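Local coordinates for protein DNA polymerase (Bacillus phage phi29, PDB 2PYJ) that replicates the viral genome by protein-primed, highly processive DNA synthesis with strand displacement, and proofreads through a 3'-5' exonuclease activity, at residues K125-V130 and K379-L384; L262-E267 and P424-M429; F292-G297 and E338-Y343. The protein carries 2 engineered substitutions. One frame throughout, in Å; residues are numbered along the deposited sequence.

Interaction 1: K125-V130 and K379-L384. With DGT (2'-deoxyguanosine-5'-triphosphate), chain T; EDO (1,2-ethanediol), chain B.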
loop_
_atom_site.group_PDB
_atom_site.type_symbol
_atom_site.label_atom_id
_atom_site.label_comp_id
_atom_site.label_asym_id
_atom_site.label_seq_id
_atom_site.Cartn_x
_atom_site.Cartn_y
_atom_site.Cartn_z
ATOM N N LYS G 125 1.940 -2.313 11.514
ATOM C CA LYS G 125 1.727 -3.729 11.837
ATOM C C LYS G 125 0.252 -4.109 11.751
ATOM O O LYS G 125 -0.080 -5.245 11.401
ATOM C CB LYS G 125 2.228 -4.034 13.261
ATOM C CG LYS G 125 3.734 -3.848 13.446
ATOM C CD LYS G 125 4.210 -4.369 14.797
ATOM C CE LYS G 125 4.203 -5.880 14.861
ATOM N NZ LYS G 125 5.116 -6.471 13.869
ATOM N N LEU G 126 -0.614 -3.155 12.096
ATOM C CA LEU G 126 -2.061 -3.362 12.203
ATOM C C LEU G 126 -2.800 -2.206 11.520
ATOM O O LEU G 126 -3.329 -1.297 12.192
ATOM C CB LEU G 126 -2.469 -3.440 13.669
ATOM C CG LEU G 126 -1.824 -4.509 14.560
ATOM C CD1 LEU G 126 -1.961 -4.123 16.038
ATOM C CD2 LEU G 126 -2.421 -5.880 14.297
ATOM N N PRO G 127 -2.833 -2.214 10.181
ATOM C CA PRO G 127 -3.375 -1.076 9.429
ATOM C C PRO G 127 -4.916 -1.041 9.371
ATOM O O PRO G 127 -5.497 -1.068 8.291
ATOM C CB PRO G 127 -2.774 -1.284 8.037
ATOM C CG PRO G 127 -2.672 -2.752 7.913
ATOM C CD PRO G 127 -2.352 -3.280 9.283
ATOM N N PHE G 128 -5.543 -0.953 10.543
ATOM C CA PHE G 128 -7.003 -0.930 10.692
ATOM C C PHE G 128 -7.346 0.060 11.801
ATOM O O PHE G 128 -6.484 0.360 12.643
ATOM C CB PHE G 128 -7.521 -2.326 11.080
ATOM C CG PHE G 128 -6.877 -3.450 10.308
ATOM C CD1 PHE G 128 -5.882 -4.233 10.888
ATOM C CD2 PHE G 128 -7.242 -3.704 8.996
ATOM C CE1 PHE G 128 -5.274 -5.260 10.167
ATOM C CE2 PHE G 128 -6.633 -4.742 8.276
ATOM C CZ PHE G 128 -5.647 -5.504 8.868
ATOM N N PRO G 129 -8.596 0.572 11.826
ATOM C CA PRO G 129 -9.036 1.320 13.020
ATOM C C PRO G 129 -9.045 0.465 14.294
ATOM O O PRO G 129 -9.192 -0.768 14.227
ATOM C CB PRO G 129 -10.467 1.749 12.659
ATOM C CG PRO G 129 -10.503 1.715 11.164
ATOM C CD PRO G 129 -9.638 0.558 10.789
ATOM N N VAL G 130 -8.905 1.127 15.444
ATOM C CA VAL G 130 -8.858 0.441 16.737
ATOM C C VAL G 130 -10.079 -0.440 16.985
ATOM O O VAL G 130 -9.943 -1.556 17.485
ATOM C CB VAL G 130 -8.658 1.441 17.933
ATOM C CG1 VAL G 130 -8.751 0.710 19.259
ATOM C CG2 VAL G 130 -7.315 2.129 17.829
ATOM N N LYS G 379 -7.780 -11.987 7.791
ATOM C CA LYS G 379 -7.672 -12.294 6.370
ATOM C C LYS G 379 -6.852 -11.231 5.641
ATOM O O LYS G 379 -5.929 -11.546 4.879
ATOM C CB LYS G 379 -9.068 -12.400 5.745
ATOM C CG LYS G 379 -9.056 -12.669 4.240
ATOM C CD LYS G 379 -10.372 -12.242 3.586
ATOM C CE LYS G 379 -11.193 -13.405 3.121
ATOM N NZ LYS G 379 -10.941 -13.711 1.674
ATOM N N GLN G 380 -7.199 -9.968 5.880
ATOM C CA GLN G 380 -6.492 -8.836 5.279
ATOM C C GLN G 380 -5.001 -8.794 5.633
ATOM O O GLN G 380 -4.182 -8.343 4.832
ATOM C CB GLN G 380 -7.164 -7.515 5.689
ATOM C CG GLN G 380 -8.552 -7.324 5.072
ATOM C CD GLN G 380 -9.462 -6.388 5.878
ATOM O OE1 GLN G 380 -9.001 -5.436 6.495
ATOM N NE2 GLN G 380 -10.762 -6.669 5.865
ATOM N N LEU G 381 -4.652 -9.241 6.838
ATOM C CA LEU G 381 -3.243 -9.287 7.251
ATOM C C LEU G 381 -2.488 -10.352 6.462
ATOM O O LEU G 381 -1.380 -10.115 6.005
ATOM C CB LEU G 381 -3.103 -9.510 8.773
ATOM C CG LEU G 381 -3.195 -8.222 9.627
ATOM C CD1 LEU G 381 -3.386 -8.521 11.109
ATOM C CD2 LEU G 381 -1.963 -7.313 9.407
ATOM N N ALA G 382 -3.110 -11.519 6.306
ATOM C CA ALA G 382 -2.538 -12.644 5.518
ATOM C C ALA G 382 -2.307 -12.222 4.070
ATOM O O ALA G 382 -1.260 -12.496 3.483
ATOM C CB ALA G 382 -3.476 -13.821 5.585
ATOM N N LYS G 383 -3.303 -11.543 3.499
ATOM C CA LYS G 383 -3.203 -10.932 2.167
ATOM C C LYS G 383 -2.005 -9.976 2.067
ATOM O O LYS G 383 -1.265 -9.993 1.081
ATOM C CB LYS G 383 -4.511 -10.194 1.837
ATOM C CG LYS G 383 -4.470 -9.315 0.584
ATOM C CD LYS G 383 -5.853 -8.805 0.257
ATOM C CE LYS G 383 -5.824 -7.728 -0.798
ATOM N NZ LYS G 383 -7.208 -7.494 -1.346
ATOM N N LEU G 384 -1.823 -9.150 3.100
ATOM C CA LEU G 384 -0.723 -8.208 3.150
ATOM C C LEU G 384 0.647 -8.909 3.257
ATOM O O LEU G 384 1.614 -8.452 2.662
ATOM C CB LEU G 384 -0.917 -7.207 4.308
ATOM C CG LEU G 384 0.129 -6.105 4.537
ATOM C CD1 LEU G 384 0.368 -5.268 3.294
ATOM C CD2 LEU G 384 -0.285 -5.217 5.720
HETATM P PG DGT T . -7.900 -10.776 -3.244
HETATM O O1G DGT T . -8.237 -9.930 -2.042
HETATM O O2G DGT T . -8.206 -12.228 -3.002
HETATM O O3G DGT T . -8.289 -10.266 -4.658
HETATM O O3B DGT T . -6.279 -10.688 -3.232
HETATM P PB DGT T . -5.362 -9.835 -4.263
HETATM O O1B DGT T . -3.936 -10.020 -3.810
HETATM O O2B DGT T . -5.832 -10.068 -5.704
HETATM O O3A DGT T . -5.709 -8.294 -3.885
HETATM P PA DGT T . -6.344 -7.227 -4.912
HETATM O O1A DGT T . -6.846 -6.089 -4.006
HETATM O O2A DGT T . -7.276 -7.913 -5.957
HETATM O "O5'" DGT T . -5.038 -6.620 -5.586
HETATM C "C5'" DGT T . -4.497 -7.150 -6.779
HETATM C "C4'" DGT T . -2.993 -7.076 -6.727
HETATM O "O4'" DGT T . -2.516 -5.711 -6.585
HETATM C "C3'" DGT T . -2.346 -7.861 -5.588
HETATM O "O3'" DGT T . -2.241 -9.277 -5.824
HETATM C "C2'" DGT T . -0.990 -7.208 -5.553
HETATM C "C1'" DGT T . -1.322 -5.735 -5.821
HETATM N N9 DGT T . -1.557 -5.168 -4.483
HETATM C C8 DGT T . -2.741 -4.959 -3.848
HETATM N N7 DGT T . -2.506 -4.466 -2.602
HETATM C C5 DGT T . -1.177 -4.368 -2.450
HETATM C C6 DGT T . -0.252 -3.926 -1.391
HETATM O O6 DGT T . -0.665 -3.505 -0.294
HETATM N N1 DGT T . 1.058 -4.001 -1.622
HETATM C C2 DGT T . 1.571 -4.454 -2.782
HETATM N N2 DGT T . 2.910 -4.477 -2.915
HETATM N N3 DGT T . 0.774 -4.878 -3.815
HETATM C C4 DGT T . -0.571 -4.851 -3.680
HETATM C C1 EDO B . -7.659 -4.980 2.363
HETATM O O1 EDO B . -6.334 -5.515 2.436
HETATM C C2 EDO B . -8.363 -5.532 1.127
HETATM O O2 EDO B . -8.495 -6.952 1.221
#
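Phe-128 and Leu-381 meet because both first torsions set CG opposite the carbonyl carbon: chi1 of -43° carries the phenyl ring toward the helix, and chi1 of -84° brings the end of the leucine, whose CB points past the loop, back to it. Leu-381 CG then lies in the ring plane at the edge, 3.7 Å from Phe-128 CE1. Both methyls stay near Phe-128 CE1; Leu-381 CD1 also approaches Leu-126 CD2 loosely, and Leu-381 CD2 reaches Pro-127 CD and Lys-125 O, the latter at 3.4 Å. Gln-380 crosses the ring obliquely, its amide plane 57° from it and its OE1 3.0 Å from Phe-128 CE2; that oxygen accepts a hydrogen bond from Lys-132. No hydrogen bond links the two segments, so apolar contact carries the junction. Pro-127, centre of an inverse gamma turn closed by Phe-128 N to Leu-126 O at 2.8 Å, places its CG above one face of the Phe-128 ring, off-centre, and 4.1 Å from Leu-384 CD2. The loop precedes helix 130-137 of the exonuclease region, and helix 376-393 belongs to the polymerization region, so the contact joins these two regions of a family B polymerase. On another side of that helix, Lys-383 reaches the incoming nucleotide through an extended chain. Its NZ donates to DGT O1G at 2.7 Å and to O1A at 3.0 Å, with a weak bond to the bridging O3A; Lys-371 also binds the nucleotide. Leu-384, which probably positions the templating nucleotide, packs on a cytosine base of the bound DNA.

Interaction 2: L262-E267 and P424-M429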
loop_
_atom_site.group_PDB
_atom_site.type_symbol
_atom_site.label_atom_id
_atom_site.label_comp_id
_atom_site.label_asym_id
_atom_site.label_seq_id
_atom_site.Cartn_x
_atom_site.Cartn_y
_atom_site.Cartn_z
ATOM N N LEU G 262 7.223 -18.803 -14.375
ATOM C CA LEU G 262 8.688 -18.846 -14.552
ATOM C C LEU G 262 9.281 -17.503 -14.140
ATOM O O LEU G 262 8.985 -16.473 -14.742
ATOM C CB LEU G 262 9.058 -19.168 -16.004
ATOM C CG LEU G 262 10.539 -19.421 -16.331
ATOM C CD1 LEU G 262 11.055 -20.693 -15.630
ATOM C CD2 LEU G 262 10.761 -19.512 -17.849
ATOM N N LEU G 263 10.097 -17.514 -13.097
ATOM C CA LEU G 263 10.601 -16.265 -12.509
ATOM C C LEU G 263 12.126 -16.276 -12.354
ATOM O O LEU G 263 12.729 -17.338 -12.156
ATOM C CB LEU G 263 9.923 -15.989 -11.166
ATOM C CG LEU G 263 8.420 -15.706 -11.197
ATOM C CD1 LEU G 263 7.876 -15.701 -9.791
ATOM C CD2 LEU G 263 8.098 -14.384 -11.902
ATOM N N PRO G 264 12.754 -15.084 -12.433
ATOM C CA PRO G 264 14.205 -15.000 -12.428
ATOM C C PRO G 264 14.857 -15.189 -11.059
ATOM O O PRO G 264 14.238 -14.929 -10.009
ATOM C CB PRO G 264 14.463 -13.581 -12.930
ATOM C CG PRO G 264 13.294 -12.814 -12.425
ATOM C CD PRO G 264 12.137 -13.748 -12.569
ATOM N N TYR G 265 16.107 -15.636 -11.091
ATOM C CA TYR G 265 16.952 -15.674 -9.905
ATOM C C TYR G 265 18.420 -15.506 -10.331
ATOM O O TYR G 265 18.738 -15.532 -11.529
ATOM C CB TYR G 265 16.735 -16.978 -9.124
ATOM C CG TYR G 265 17.282 -18.223 -9.804
ATOM C CD1 TYR G 265 18.587 -18.653 -9.562
ATOM C CD2 TYR G 265 16.496 -18.967 -10.683
ATOM C CE1 TYR G 265 19.098 -19.785 -10.178
ATOM C CE2 TYR G 265 17.004 -20.109 -11.306
ATOM C CZ TYR G 265 18.306 -20.510 -11.044
ATOM O OH TYR G 265 18.824 -21.623 -11.653
ATOM N N GLY G 266 19.300 -15.309 -9.352
ATOM C CA GLY G 266 20.746 -15.230 -9.613
ATOM C C GLY G 266 21.195 -13.968 -10.348
ATOM O O GLY G 266 20.429 -13.017 -10.531
ATOM N N GLU G 267 22.455 -13.980 -10.765
ATOM C CA GLU G 267 23.092 -12.844 -11.429
ATOM C C GLU G 267 22.753 -12.834 -12.939
ATOM O O GLU G 267 22.872 -13.867 -13.609
ATOM C CB GLU G 267 24.612 -12.925 -11.225
ATOM C CG GLU G 267 25.379 -11.647 -11.552
ATOM C CD GLU G 267 25.219 -10.560 -10.494
ATOM O OE1 GLU G 267 25.285 -10.882 -9.279
ATOM O OE2 GLU G 267 25.045 -9.380 -10.881
ATOM N N PRO G 424 19.830 -3.021 -3.050
ATOM C CA PRO G 424 18.671 -3.649 -3.694
ATOM C C PRO G 424 18.371 -5.000 -3.044
ATOM O O PRO G 424 19.293 -5.667 -2.572
ATOM C CB PRO G 424 19.144 -3.871 -5.135
ATOM C CG PRO G 424 20.295 -2.982 -5.321
ATOM C CD PRO G 424 20.932 -2.787 -4.000
ATOM N N VAL G 425 17.098 -5.378 -2.995
ATOM C CA VAL G 425 16.715 -6.718 -2.569
ATOM C C VAL G 425 16.860 -7.613 -3.820
ATOM O O VAL G 425 17.930 -8.150 -4.061
ATOM C CB VAL G 425 15.286 -6.754 -1.932
ATOM C CG1 VAL G 425 14.916 -8.178 -1.498
ATOM C CG2 VAL G 425 15.196 -5.782 -0.732
ATOM N N TYR G 426 15.813 -7.735 -4.636
ATOM C CA TYR G 426 15.957 -8.436 -5.930
ATOM C C TYR G 426 14.905 -7.986 -6.928
ATOM O O TYR G 426 13.861 -8.618 -7.109
ATOM C CB TYR G 426 15.972 -9.965 -5.763
ATOM C CG TYR G 426 16.484 -10.668 -6.994
ATOM C CD1 TYR G 426 17.842 -10.633 -7.329
ATOM C CD2 TYR G 426 15.610 -11.344 -7.848
ATOM C CE1 TYR G 426 18.320 -11.276 -8.478
ATOM C CE2 TYR G 426 16.073 -11.986 -8.991
ATOM C CZ TYR G 426 17.429 -11.946 -9.302
ATOM O OH TYR G 426 17.882 -12.565 -10.435
ATOM N N THR G 427 15.220 -6.884 -7.589
ATOM C CA THR G 427 14.275 -6.172 -8.436
ATOM C C THR G 427 13.779 -6.967 -9.672
ATOM O O THR G 427 12.622 -6.813 -10.053
ATOM C CB THR G 427 14.827 -4.770 -8.796
ATOM O OG1 THR G 427 15.271 -4.131 -7.591
ATOM C CG2 THR G 427 13.749 -3.884 -9.454
ATOM N N PRO G 428 14.629 -7.845 -10.276
ATOM C CA PRO G 428 14.082 -8.669 -11.390
ATOM C C PRO G 428 12.824 -9.456 -11.035
ATOM O O PRO G 428 11.974 -9.644 -11.888
ATOM C CB PRO G 428 15.228 -9.625 -11.721
ATOM C CG PRO G 428 16.459 -8.905 -11.280
ATOM C CD PRO G 428 16.055 -8.139 -10.045
ATOM N N MET G 429 12.717 -9.922 -9.790
ATOM C CA MET G 429 11.513 -10.610 -9.336
ATOM C C MET G 429 10.291 -9.686 -9.426
ATOM O O MET G 429 9.225 -10.108 -9.852
ATOM C CB MET G 429 11.679 -11.139 -7.905
ATOM C CG MET G 429 12.111 -12.577 -7.819
ATOM S SD MET G 429 10.795 -13.683 -8.368
ATOM C CE MET G 429 11.610 -15.278 -8.181
#
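The Tyr-426 hydroxyl donates a hydrogen bond to Gly-266 O, OH to O 2.6 Å, in the carbonyl plane and on a lone pair (C=O...donor angle 138°). Farther along the strand, at Leu-263 and Pro-264, Met-429 bends at chi2 (-69°) and crosses Leu-263 at about a right angle, its CE 3.5 Å from Leu-263 CB and 3.2 Å from Pro-264 O. Pro-264 fits against the start of the helix, with CG 3.8 Å from Pro-428 CB. Pro-428 lays CD over the centre of the Tyr-426 ring, 3.8 Å above the plane, which probably limits the tilt of the phenol. Farther out, Phe-211 meets the same ring and Phe-353 of strand 340-356 touches it. Backbone bonds from Leu-263 to Thr-356 and from Tyr-265 to Lys-354 hold strand 263-265 in an antiparallel sheet of the polymerization region, where both segments lie, while helix 427-447 sends Phe-432 against Leu-263 and Pro-264. Gly-266, where the chain turns a corner with phi 71°, is also bonded through its backbone to Val-210. The one hydrogen bond across thus gives a phenol hydroxyl in a buried contact a backbone acceptor at the corner, a directional link the surrounding packing lacks.

Interaction 3: F292-G297 and E338-Y343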
loop_
_atom_site.group_PDB
_atom_site.type_symbol
_atom_site.label_atom_id
_atom_site.label_comp_id
_atom_site.label_asym_id
_atom_site.label_seq_id
_atom_site.Cartn_x
_atom_site.Cartn_y
_atom_site.Cartn_z
ATOM N N PHE G 292 5.106 1.822 -33.332
ATOM C CA PHE G 292 4.077 0.777 -33.258
ATOM C C PHE G 292 2.691 1.266 -33.642
ATOM O O PHE G 292 2.405 2.446 -33.570
ATOM C CB PHE G 292 4.039 0.124 -31.858
ATOM C CG PHE G 292 3.843 1.115 -30.727
ATOM C CD1 PHE G 292 2.561 1.558 -30.381
ATOM C CD2 PHE G 292 4.943 1.601 -30.006
ATOM C CE1 PHE G 292 2.382 2.472 -29.341
ATOM C CE2 PHE G 292 4.769 2.506 -28.979
ATOM C CZ PHE G 292 3.487 2.946 -28.647
ATOM N N GLU G 293 1.849 0.321 -34.066
ATOM C CA GLU G 293 0.436 0.557 -34.341
ATOM C C GLU G 293 -0.362 -0.606 -33.783
ATOM O O GLU G 293 -0.021 -1.761 -34.033
ATOM C CB GLU G 293 0.177 0.662 -35.853
ATOM C CG GLU G 293 0.714 1.928 -36.504
ATOM C CD GLU G 293 0.018 3.197 -36.034
ATOM O OE1 GLU G 293 -1.164 3.133 -35.625
ATOM O OE2 GLU G 293 0.655 4.264 -36.092
ATOM N N LEU G 294 -1.425 -0.300 -33.037
ATOM C CA LEU G 294 -2.328 -1.322 -32.481
ATOM C C LEU G 294 -2.996 -2.139 -33.581
ATOM O O LEU G 294 -3.488 -1.569 -34.558
ATOM C CB LEU G 294 -3.422 -0.656 -31.640
ATOM C CG LEU G 294 -4.340 -1.555 -30.812
ATOM C CD1 LEU G 294 -3.562 -2.316 -29.739
ATOM C CD2 LEU G 294 -5.443 -0.719 -30.174
ATOM N N LYS G 295 -3.025 -3.466 -33.414
ATOM C CA LYS G 295 -3.728 -4.343 -34.355
ATOM C C LYS G 295 -5.223 -4.219 -34.130
ATOM O O LYS G 295 -5.673 -4.124 -32.989
ATOM C CB LYS G 295 -3.303 -5.809 -34.181
ATOM C CG LYS G 295 -1.856 -6.071 -34.528
ATOM C CD LYS G 295 -1.465 -7.529 -34.311
ATOM C CE LYS G 295 -0.073 -7.804 -34.855
ATOM N NZ LYS G 295 0.449 -9.113 -34.444
ATOM N N GLU G 296 -5.991 -4.228 -35.221
ATOM C CA GLU G 296 -7.454 -4.157 -35.137
ATOM C C GLU G 296 -7.971 -5.303 -34.260
ATOM O O GLU G 296 -7.529 -6.453 -34.389
ATOM C CB GLU G 296 -8.082 -4.180 -36.550
ATOM C CG GLU G 296 -9.521 -4.761 -36.649
ATOM C CD GLU G 296 -10.633 -3.749 -36.341
ATOM O OE1 GLU G 296 -11.826 -4.132 -36.441
ATOM O OE2 GLU G 296 -10.326 -2.580 -36.008
ATOM N N GLY G 297 -8.876 -4.970 -33.345
ATOM C CA GLY G 297 -9.514 -5.970 -32.487
ATOM C C GLY G 297 -8.715 -6.364 -31.256
ATOM O O GLY G 297 -9.122 -7.259 -30.516
ATOM N N GLU G 338 1.977 -9.513 -29.950
ATOM C CA GLU G 338 0.643 -10.087 -30.154
ATOM C C GLU G 338 -0.403 -8.996 -30.450
ATOM O O GLU G 338 -1.258 -9.173 -31.308
ATOM C CB GLU G 338 0.225 -10.906 -28.918
ATOM C CG GLU G 338 -1.276 -11.315 -28.852
ATOM C CD GLU G 338 -1.556 -12.684 -29.443
ATOM O OE1 GLU G 338 -0.908 -13.658 -29.004
ATOM O OE2 GLU G 338 -2.441 -12.791 -30.332
ATOM N N HIS G 339 -0.318 -7.874 -29.731
ATOM C CA HIS G 339 -1.329 -6.807 -29.817
ATOM C C HIS G 339 -1.003 -5.694 -30.829
ATOM O O HIS G 339 -1.916 -5.008 -31.311
ATOM C CB HIS G 339 -1.578 -6.199 -28.428
ATOM C CG HIS G 339 -2.386 -7.077 -27.524
ATOM N ND1 HIS G 339 -3.616 -6.701 -27.028
ATOM C CD2 HIS G 339 -2.154 -8.327 -27.049
ATOM C CE1 HIS G 339 -4.098 -7.672 -26.271
ATOM N NE2 HIS G 339 -3.234 -8.673 -26.273
ATOM N N TYR G 340 0.279 -5.533 -31.162
ATOM C CA TYR G 340 0.727 -4.447 -32.035
ATOM C C TYR G 340 1.513 -4.917 -33.245
ATOM O O TYR G 340 2.232 -5.920 -33.191
ATOM C CB TYR G 340 1.631 -3.480 -31.274
ATOM C CG TYR G 340 0.966 -2.689 -30.172
ATOM C CD1 TYR G 340 0.793 -3.233 -28.899
ATOM C CD2 TYR G 340 0.558 -1.376 -30.387
ATOM C CE1 TYR G 340 0.204 -2.494 -27.878
ATOM C CE2 TYR G 340 -0.039 -0.631 -29.376
ATOM C CZ TYR G 340 -0.207 -1.194 -28.123
ATOM O OH TYR G 340 -0.789 -0.456 -27.113
ATOM N N ASP G 341 1.380 -4.164 -34.333
ATOM C CA ASP G 341 2.344 -4.196 -35.416
ATOM C C ASP G 341 3.530 -3.308 -35.005
ATOM O O ASP G 341 3.353 -2.131 -34.692
ATOM C CB ASP G 341 1.718 -3.688 -36.714
ATOM C CG ASP G 341 0.664 -4.645 -37.277
ATOM O OD1 ASP G 341 0.958 -5.848 -37.447
ATOM O OD2 ASP G 341 -0.455 -4.187 -37.558
ATOM N N LEU G 342 4.723 -3.893 -34.973
ATOM C CA LEU G 342 5.943 -3.167 -34.618
ATOM C C LEU G 342 6.722 -2.795 -35.881
ATOM O O LEU G 342 6.834 -3.602 -36.821
ATOM C CB LEU G 342 6.825 -4.002 -33.674
ATOM C CG LEU G 342 6.424 -4.089 -32.197
ATOM C CD1 LEU G 342 5.251 -5.022 -31.996
ATOM C CD2 LEU G 342 7.604 -4.549 -31.339
ATOM N N TYR G 343 7.246 -1.569 -35.905
ATOM C CA TYR G 343 8.007 -1.065 -37.052
ATOM C C TYR G 343 9.360 -0.571 -36.605
ATOM O O TYR G 343 9.505 -0.067 -35.487
ATOM C CB TYR G 343 7.265 0.098 -37.740
ATOM C CG TYR G 343 5.860 -0.224 -38.174
ATOM C CD1 TYR G 343 4.768 0.052 -37.339
ATOM C CD2 TYR G 343 5.609 -0.803 -39.428
ATOM C CE1 TYR G 343 3.450 -0.248 -37.744
ATOM C CE2 TYR G 343 4.300 -1.108 -39.840
ATOM C CZ TYR G 343 3.228 -0.827 -38.994
ATOM O OH TYR G 343 1.945 -1.122 -39.400
HETATM O O HOH W 1 -1.755 -2.098 -37.056
HETATM O O HOH W 2 -1.139 -10.726 -33.473
#
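Tyr-340, its ring turned against the side chains of Leu-294 and Phe-292, has a hydroxyl gripped by three groups: Leu-316 O, Thr-301 N and Ile-302 N all form hydrogen bonds with it. Leu-294 CD1 makes a CH-pi contact over one face of the ring, 4.0 Å from its centroid, and Phe-292 lies alongside, its CD1 3.5 Å from Tyr-340 CE2 with the planes at 81°. Strands 283-294 and 340-356 run antiparallel (166°) in a sheet of the polymerization region. Asp-341 N bonds to Glu-293 O at 2.8 Å and Glu-293 N to Asp-341 O at 2.9 Å, a hydrogen-bonded pair flanked by the non-hydrogen-bonded pairs Phe-292 with Leu-342 and Leu-294 with Tyr-340. Beyond the last pair, Lys-295 N bonds to His-339 O with an N-H...O angle of 165°, extending the pairing to the end of helix 330-339. Lys-295 runs extended across Asp-341, bringing CE 3.4 Å from OD1; NZ bonds to Lys-337 O and, through a water, to Glu-338 O. A second water links Leu-294 O to Asp-341 OD2. Any attraction between Lys-295 NZ and Asp-341 OD1 acts at 4.5 Å, beyond a salt bridge, and is probably secondary to the carbonyl and water that hold the ammonium.

In the fold
Interactions 2 and 3 reach one antiparallel sheet of the polymerization region, since strands 263-265 and 340-356 are neighbours in it, yet their nearest atoms are about 17 Å apart. Interaction 2 is the buried one, mainly apolar with a single hydrogen bond between side chain and backbone. The centre of interaction 3 lies about 34 Å from the chain centre; partly buried, it relies on strand pairing, with waters and charged side chains at its more exposed side. Interaction 1, its centre about 11 Å from the chain centre, is also partly buried but pairs no strands: loop side chains of the exonuclease region meet a polymerization helix whose Lys-383 binds the incoming nucleotide. Helix 427-447, which begins in interaction 2, also touches His-339 of interaction 3.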